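Local coordinates for putative lipoprotein (Bacteroides fragilis, PDB 3QNK) that probably binds glycans at the outer membrane as a SusD-like lipoprotein, at residues Val255-Arg269 / Asn360-Tyr374. Residues are numbered along the deposited sequence; the frame is centred on the assembly and turned at random. Where two conformers were deposited one is given.
Sequences VCNMVTYINDKYGDR and NVWKWIDYDNYNYPY
Tyr372 turns its ring away from its backbone N (chi1 -172°), which puts the ring under Tyr266 CB; Tyr266 keeps its own ring beside its backbone N (chi1 -69°). The rings are near parallel but slid apart and barely overlap. The real contact is a CH-pi one: Tyr266 CB lies over the Tyr372 face, 3.6 Å from the ring centroid. Pro373 CD covers the opposite face, toward the rim. Selenomethionine Met258 adds an oblique Met-aromatic contact, with SE 4.8 Å from the same centroid. Its chain bends at chi3, and its CE meets Pro373 CG tip to tip at 3.5 Å. Arg269 N donates to Tyr372 OH at 3.0 Å. Arg269 NH1 gives a 2.8 Å bond to Pro373 O, which lies in the guanidinium plane; NH2 bonds Met138 O of the second subunit. Further along, Val259 N donates to Tyr367 OH at 3.2 Å. That hydroxyl gives its proton to a water, which donates to Asn257 O and Val361 O. Tyr266 OH shares its one proton between Asp335 O and Gly337 O. The chemistry implies two loops of the SusD fold joined by buried Tyr367 and Tyr372, whose hydroxyls accept from backbone N-H groups, while Arg269 also bonds the second subunit.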
loop_
_atom_site.group_PDB
_atom_site.type_symbol
_atom_site.label_atom_id
_atom_site.label_comp_id
_atom_site.label_asym_id
_atom_site.label_seq_id
_atom_site.Cartn_x
_atom_site.Cartn_y
_atom_site.Cartn_z
ATOM N N VAL B 255 9.226 11.272 16.875
ATOM C CA VAL B 255 9.966 10.193 17.537
ATOM C C VAL B 255 11.057 9.667 16.594
ATOM O O VAL B 255 12.188 9.479 17.030
ATOM C CB VAL B 255 9.006 9.085 18.028
ATOM C CG1 VAL B 255 9.760 7.889 18.606
ATOM C CG2 VAL B 255 8.034 9.638 19.057
ATOM N N CYS B 256 10.749 9.528 15.303
ATOM C CA CYS B 256 11.681 9.056 14.291
ATOM C C CYS B 256 12.886 9.950 14.126
ATOM O O CYS B 256 13.915 9.449 13.699
ATOM C CB CYS B 256 10.972 8.898 12.956
ATOM S SG CYS B 256 9.937 7.425 12.854
ATOM N N ASN B 257 12.762 11.265 14.379
ATOM C CA ASN B 257 13.862 12.188 14.148
ATOM C C ASN B 257 14.374 12.826 15.438
ATOM O O ASN B 257 15.248 13.707 15.394
ATOM C CB ASN B 257 13.447 13.228 13.120
ATOM C CG ASN B 257 13.171 12.585 11.772
ATOM O OD1 ASN B 257 14.077 12.165 11.043
ATOM N ND2 ASN B 257 11.909 12.398 11.459
HETATM N N MSE B 258 13.906 12.307 16.582
HETATM C CA MSE B 258 14.306 12.773 17.894
HETATM C C MSE B 258 15.650 12.140 18.330
HETATM O O MSE B 258 15.911 10.976 17.997
HETATM C CB MSE B 258 13.203 12.423 18.887
HETATM C CG MSE B 258 13.315 13.139 20.231
HETATM SE SE MSE B 258 11.959 12.504 21.492
HETATM C CE MSE B 258 10.461 12.893 20.374
ATOM N N VAL B 259 16.470 12.888 19.129
ATOM C CA VAL B 259 17.752 12.388 19.674
ATOM C C VAL B 259 17.461 11.099 20.431
ATOM O O VAL B 259 16.492 11.052 21.202
ATOM C CB VAL B 259 18.494 13.423 20.559
ATOM C CG1 VAL B 259 19.895 12.937 20.916
ATOM C CG2 VAL B 259 18.569 14.788 19.878
ATOM N N THR B 260 18.258 10.039 20.189
ATOM C CA THR B 260 17.995 8.761 20.851
ATOM C C THR B 260 18.473 8.724 22.307
ATOM O O THR B 260 17.661 8.508 23.205
ATOM C CB THR B 260 18.564 7.605 20.054
ATOM O OG1 THR B 260 18.005 7.691 18.752
ATOM C CG2 THR B 260 18.193 6.259 20.651
ATOM N N TYR B 261 19.760 8.971 22.542
ATOM C CA TYR B 261 20.348 8.831 23.875
ATOM C C TYR B 261 20.373 10.119 24.651
ATOM O O TYR B 261 21.377 10.821 24.763
ATOM C CB TYR B 261 21.730 8.182 23.764
ATOM C CG TYR B 261 21.607 6.845 23.078
ATOM C CD1 TYR B 261 21.088 5.742 23.753
ATOM C CD2 TYR B 261 21.876 6.712 21.718
ATOM C CE1 TYR B 261 20.926 4.519 23.118
ATOM C CE2 TYR B 261 21.706 5.494 21.065
ATOM C CZ TYR B 261 21.236 4.396 21.770
ATOM O OH TYR B 261 21.081 3.182 21.146
ATOM N N ILE B 262 19.218 10.358 25.254
ATOM C CA ILE B 262 18.808 11.492 26.080
ATOM C C ILE B 262 18.260 10.827 27.370
ATOM O O ILE B 262 17.586 11.453 28.186
ATOM C CB ILE B 262 17.800 12.265 25.129
ATOM C CG1 ILE B 262 18.448 13.410 24.367
ATOM C CG2 ILE B 262 16.380 12.573 25.563
ATOM C CD1 ILE B 262 19.567 14.237 25.108
ATOM N N ASN B 263 18.658 9.539 27.565
ATOM C CA ASN B 263 18.240 8.616 28.620
ATOM C C ASN B 263 18.994 8.766 29.958
ATOM O O ASN B 263 18.909 7.888 30.805
ATOM C CB ASN B 263 18.307 7.157 28.119
ATOM C CG ASN B 263 19.627 6.661 27.574
ATOM O OD1 ASN B 263 20.497 7.417 27.130
ATOM N ND2 ASN B 263 19.777 5.351 27.543
ATOM N N ASP B 264 19.683 9.889 30.168
ATOM C CA ASP B 264 20.293 10.259 31.446
ATOM C C ASP B 264 19.199 10.954 32.296
ATOM O O ASP B 264 19.170 10.801 33.510
ATOM C CB ASP B 264 21.525 11.177 31.233
ATOM C CG ASP B 264 21.266 12.462 30.444
ATOM O OD1 ASP B 264 20.666 12.378 29.330
ATOM O OD2 ASP B 264 21.712 13.546 30.909
ATOM N N LYS B 265 18.287 11.688 31.626
ATOM C CA LYS B 265 17.152 12.425 32.180
ATOM C C LYS B 265 15.803 11.891 31.626
ATOM O O LYS B 265 14.810 11.842 32.364
ATOM C CB LYS B 265 17.311 13.920 31.830
ATOM C CG LYS B 265 16.325 14.843 32.527
ATOM C CD LYS B 265 16.713 16.303 32.395
ATOM C CE LYS B 265 17.381 16.845 33.630
ATOM N NZ LYS B 265 17.305 18.330 33.687
ATOM N N TYR B 266 15.763 11.499 30.333
ATOM C CA TYR B 266 14.512 11.096 29.711
ATOM C C TYR B 266 14.471 9.629 29.284
ATOM O O TYR B 266 14.113 8.801 30.106
ATOM C CB TYR B 266 14.180 12.053 28.565
ATOM C CG TYR B 266 13.821 13.422 29.099
ATOM C CD1 TYR B 266 12.683 13.611 29.882
ATOM C CD2 TYR B 266 14.666 14.510 28.905
ATOM C CE1 TYR B 266 12.356 14.863 30.396
ATOM C CE2 TYR B 266 14.358 15.767 29.436
ATOM C CZ TYR B 266 13.202 15.935 30.185
ATOM O OH TYR B 266 12.861 17.161 30.694
ATOM N N GLY B 267 14.779 9.313 28.035
ATOM C CA GLY B 267 14.725 7.941 27.548
ATOM C C GLY B 267 15.350 7.761 26.189
ATOM O O GLY B 267 15.928 8.702 25.643
ATOM N N ASP B 268 15.197 6.551 25.620
ATOM C CA ASP B 268 15.749 6.189 24.317
ATOM C C ASP B 268 14.648 5.832 23.298
ATOM O O ASP B 268 14.889 5.081 22.328
ATOM C CB ASP B 268 16.761 5.046 24.470
ATOM C CG ASP B 268 16.299 3.829 25.253
ATOM O OD1 ASP B 268 15.064 3.579 25.304
ATOM O OD2 ASP B 268 17.169 3.105 25.779
ATOM N N ARG B 269 13.480 6.453 23.466
ATOM C CA ARG B 269 12.314 6.275 22.617
ATOM C C ARG B 269 12.580 6.737 21.173
ATOM O O ARG B 269 12.040 6.128 20.252
ATOM C CB ARG B 269 11.101 7.021 23.210
ATOM C CG ARG B 269 9.752 6.499 22.723
ATOM C CD ARG B 269 8.921 5.982 23.861
ATOM N NE ARG B 269 7.840 5.128 23.369
ATOM C CZ ARG B 269 6.567 5.493 23.268
ATOM N NH1 ARG B 269 6.185 6.708 23.634
ATOM N NH2 ARG B 269 5.665 4.645 22.799
ATOM N N ASN B 360 21.548 16.188 14.921
ATOM C CA ASN B 360 20.137 15.823 14.761
ATOM C C ASN B 360 19.400 17.066 14.342
ATOM O O ASN B 360 19.898 18.176 14.580
ATOM C CB ASN B 360 19.525 15.238 16.042
ATOM C CG ASN B 360 20.020 13.879 16.395
ATOM O OD1 ASN B 360 20.968 13.739 17.148
ATOM N ND2 ASN B 360 19.376 12.845 15.888
ATOM N N VAL B 361 18.220 16.904 13.734
ATOM C CA VAL B 361 17.402 18.045 13.318
ATOM C C VAL B 361 16.657 18.677 14.569
ATOM O O VAL B 361 16.358 17.974 15.554
ATOM C CB VAL B 361 16.412 17.622 12.201
ATOM C CG1 VAL B 361 15.346 16.661 12.746
ATOM C CG2 VAL B 361 15.740 18.829 11.562
ATOM N N TRP B 362 16.416 20.001 14.522
ATOM C CA TRP B 362 15.548 20.729 15.466
ATOM C C TRP B 362 14.248 21.153 14.657
ATOM O O TRP B 362 13.335 20.323 14.464
ATOM C CB TRP B 362 16.258 21.934 16.127
ATOM C CG TRP B 362 15.556 22.426 17.347
ATOM C CD1 TRP B 362 14.212 22.446 17.571
ATOM C CD2 TRP B 362 16.171 22.929 18.543
ATOM N NE1 TRP B 362 13.945 22.932 18.834
ATOM C CE2 TRP B 362 15.130 23.244 19.452
ATOM C CE3 TRP B 362 17.509 23.063 18.975
ATOM C CZ2 TRP B 362 15.383 23.744 20.743
ATOM C CZ3 TRP B 362 17.754 23.583 20.239
ATOM C CH2 TRP B 362 16.701 23.929 21.105
ATOM N N LYS B 363 14.237 22.413 14.128
ATOM C CA LYS B 363 13.198 23.016 13.300
ATOM C C LYS B 363 11.760 22.667 13.760
ATOM O O LYS B 363 11.285 23.213 14.752
ATOM C CB LYS B 363 13.391 22.634 11.817
ATOM C CG LYS B 363 13.420 23.854 10.909
ATOM C CD LYS B 363 12.955 23.504 9.531
ATOM C CE LYS B 363 13.172 24.624 8.541
ATOM N NZ LYS B 363 14.558 25.135 8.424
ATOM N N TRP B 364 11.098 21.732 13.061
ATOM C CA TRP B 364 9.725 21.325 13.333
ATOM C C TRP B 364 9.607 20.370 14.536
ATOM O O TRP B 364 8.484 19.976 14.843
ATOM C CB TRP B 364 9.048 20.757 12.071
ATOM C CG TRP B 364 9.964 19.967 11.186
ATOM C CD1 TRP B 364 10.640 20.414 10.086
ATOM C CD2 TRP B 364 10.398 18.618 11.404
ATOM N NE1 TRP B 364 11.439 19.404 9.578
ATOM C CE2 TRP B 364 11.310 18.294 10.369
ATOM C CE3 TRP B 364 10.082 17.637 12.365
ATOM C CZ2 TRP B 364 11.884 17.029 10.249
ATOM C CZ3 TRP B 364 10.655 16.386 12.245
ATOM C CH2 TRP B 364 11.546 16.091 11.197
ATOM N N ILE B 365 10.713 20.024 15.232
ATOM C CA ILE B 365 10.604 19.261 16.478
ATOM C C ILE B 365 10.511 20.320 17.596
ATOM O O ILE B 365 11.447 21.101 17.771
ATOM C CB ILE B 365 11.698 18.198 16.741
ATOM C CG1 ILE B 365 11.696 17.135 15.629
ATOM C CG2 ILE B 365 11.445 17.523 18.110
ATOM C CD1 ILE B 365 12.880 16.185 15.644
ATOM N N ASP B 366 9.357 20.382 18.308
ATOM C CA ASP B 366 9.098 21.366 19.357
ATOM C C ASP B 366 9.806 20.989 20.676
ATOM O O ASP B 366 9.150 20.703 21.677
ATOM C CB ASP B 366 7.585 21.542 19.575
ATOM C CG ASP B 366 7.131 22.846 20.228
ATOM O OD1 ASP B 366 8.003 23.580 20.782
ATOM O OD2 ASP B 366 5.902 23.136 20.184
ATOM N N TYR B 367 11.152 21.042 20.676
ATOM C CA TYR B 367 11.984 20.836 21.851
ATOM C C TYR B 367 11.837 22.036 22.812
ATOM O O TYR B 367 12.215 21.946 23.980
ATOM C CB TYR B 367 13.446 20.673 21.451
ATOM C CG TYR B 367 13.822 19.377 20.774
ATOM C CD1 TYR B 367 13.575 18.148 21.387
ATOM C CD2 TYR B 367 14.567 19.376 19.596
ATOM C CE1 TYR B 367 13.984 16.950 20.803
ATOM C CE2 TYR B 367 14.981 18.183 19.004
ATOM C CZ TYR B 367 14.692 16.973 19.616
ATOM O OH TYR B 367 15.094 15.793 19.047
ATOM N N ASP B 368 11.290 23.163 22.318
ATOM C CA ASP B 368 11.052 24.349 23.133
ATOM C C ASP B 368 9.895 24.122 24.120
ATOM O O ASP B 368 10.038 24.412 25.312
ATOM C CB ASP B 368 10.734 25.573 22.251
ATOM C CG ASP B 368 11.897 26.106 21.438
ATOM O OD1 ASP B 368 12.831 26.653 22.038
ATOM O OD2 ASP B 368 11.857 25.985 20.190
ATOM N N ASN B 369 8.757 23.595 23.631
ATOM C CA ASN B 369 7.548 23.483 24.445
ATOM C C ASN B 369 7.148 22.097 24.864
ATOM O O ASN B 369 6.664 21.929 25.983
ATOM C CB ASN B 369 6.385 24.091 23.677
ATOM C CG ASN B 369 6.635 25.530 23.298
ATOM O OD1 ASN B 369 6.746 26.400 24.168
ATOM N ND2 ASN B 369 6.774 25.801 22.010
ATOM N N TYR B 370 7.278 21.109 23.970
ATOM C CA TYR B 370 6.843 19.736 24.223
ATOM C C TYR B 370 7.494 19.091 25.432
ATOM O O TYR B 370 8.580 19.488 25.883
ATOM C CB TYR B 370 7.091 18.833 22.994
ATOM C CG TYR B 370 5.962 18.796 21.986
ATOM C CD1 TYR B 370 5.099 19.877 21.831
ATOM C CD2 TYR B 370 5.788 17.701 21.148
ATOM C CE1 TYR B 370 4.072 19.855 20.884
ATOM C CE2 TYR B 370 4.780 17.676 20.180
ATOM C CZ TYR B 370 3.917 18.750 20.056
ATOM O OH TYR B 370 2.916 18.721 19.107
ATOM N N ASN B 371 6.749 18.101 25.960
ATOM C CA ASN B 371 7.185 17.208 27.036
ATOM C C ASN B 371 7.737 15.961 26.361
ATOM O O ASN B 371 7.462 15.739 25.166
ATOM C CB ASN B 371 6.071 16.871 28.050
ATOM C CG ASN B 371 6.495 15.882 29.142
ATOM O OD1 ASN B 371 7.673 15.799 29.547
ATOM N ND2 ASN B 371 5.550 15.067 29.606
ATOM N N TYR B 372 8.584 15.169 27.067
ATOM C CA TYR B 372 9.177 13.958 26.481
ATOM C C TYR B 372 8.093 12.910 26.208
ATOM O O TYR B 372 7.265 12.668 27.090
ATOM C CB TYR B 372 10.274 13.368 27.380
ATOM C CG TYR B 372 11.036 12.226 26.730
ATOM C CD1 TYR B 372 12.043 12.473 25.805
ATOM C CD2 TYR B 372 10.733 10.898 27.025
ATOM C CE1 TYR B 372 12.727 11.433 25.191
ATOM C CE2 TYR B 372 11.408 9.849 26.410
ATOM C CZ TYR B 372 12.410 10.121 25.498
ATOM O OH TYR B 372 13.065 9.086 24.877
ATOM N N PRO B 373 8.090 12.259 25.019
ATOM C CA PRO B 373 7.042 11.268 24.731
ATOM C C PRO B 373 7.228 9.930 25.466
ATOM O O PRO B 373 7.460 8.912 24.814
ATOM C CB PRO B 373 7.141 11.090 23.209
ATOM C CG PRO B 373 8.536 11.382 22.895
ATOM C CD PRO B 373 8.992 12.432 23.860
ATOM N N TYR B 374 7.096 9.910 26.802
ATOM C CA TYR B 374 7.200 8.666 27.558
ATOM C C TYR B 374 6.064 7.739 27.185
ATOM O O TYR B 374 4.955 8.202 26.892
ATOM C CB TYR B 374 7.109 8.900 29.084
ATOM C CG TYR B 374 8.041 9.906 29.728
ATOM C CD1 TYR B 374 9.326 9.543 30.121
ATOM C CD2 TYR B 374 7.583 11.167 30.103
ATOM C CE1 TYR B 374 10.160 10.438 30.806
ATOM C CE2 TYR B 374 8.408 12.074 30.774
ATOM C CZ TYR B 374 9.692 11.702 31.142
ATOM O OH TYR B 374 10.492 12.593 31.837
HETATM O O HOH W 1 16.484 15.740 16.892
#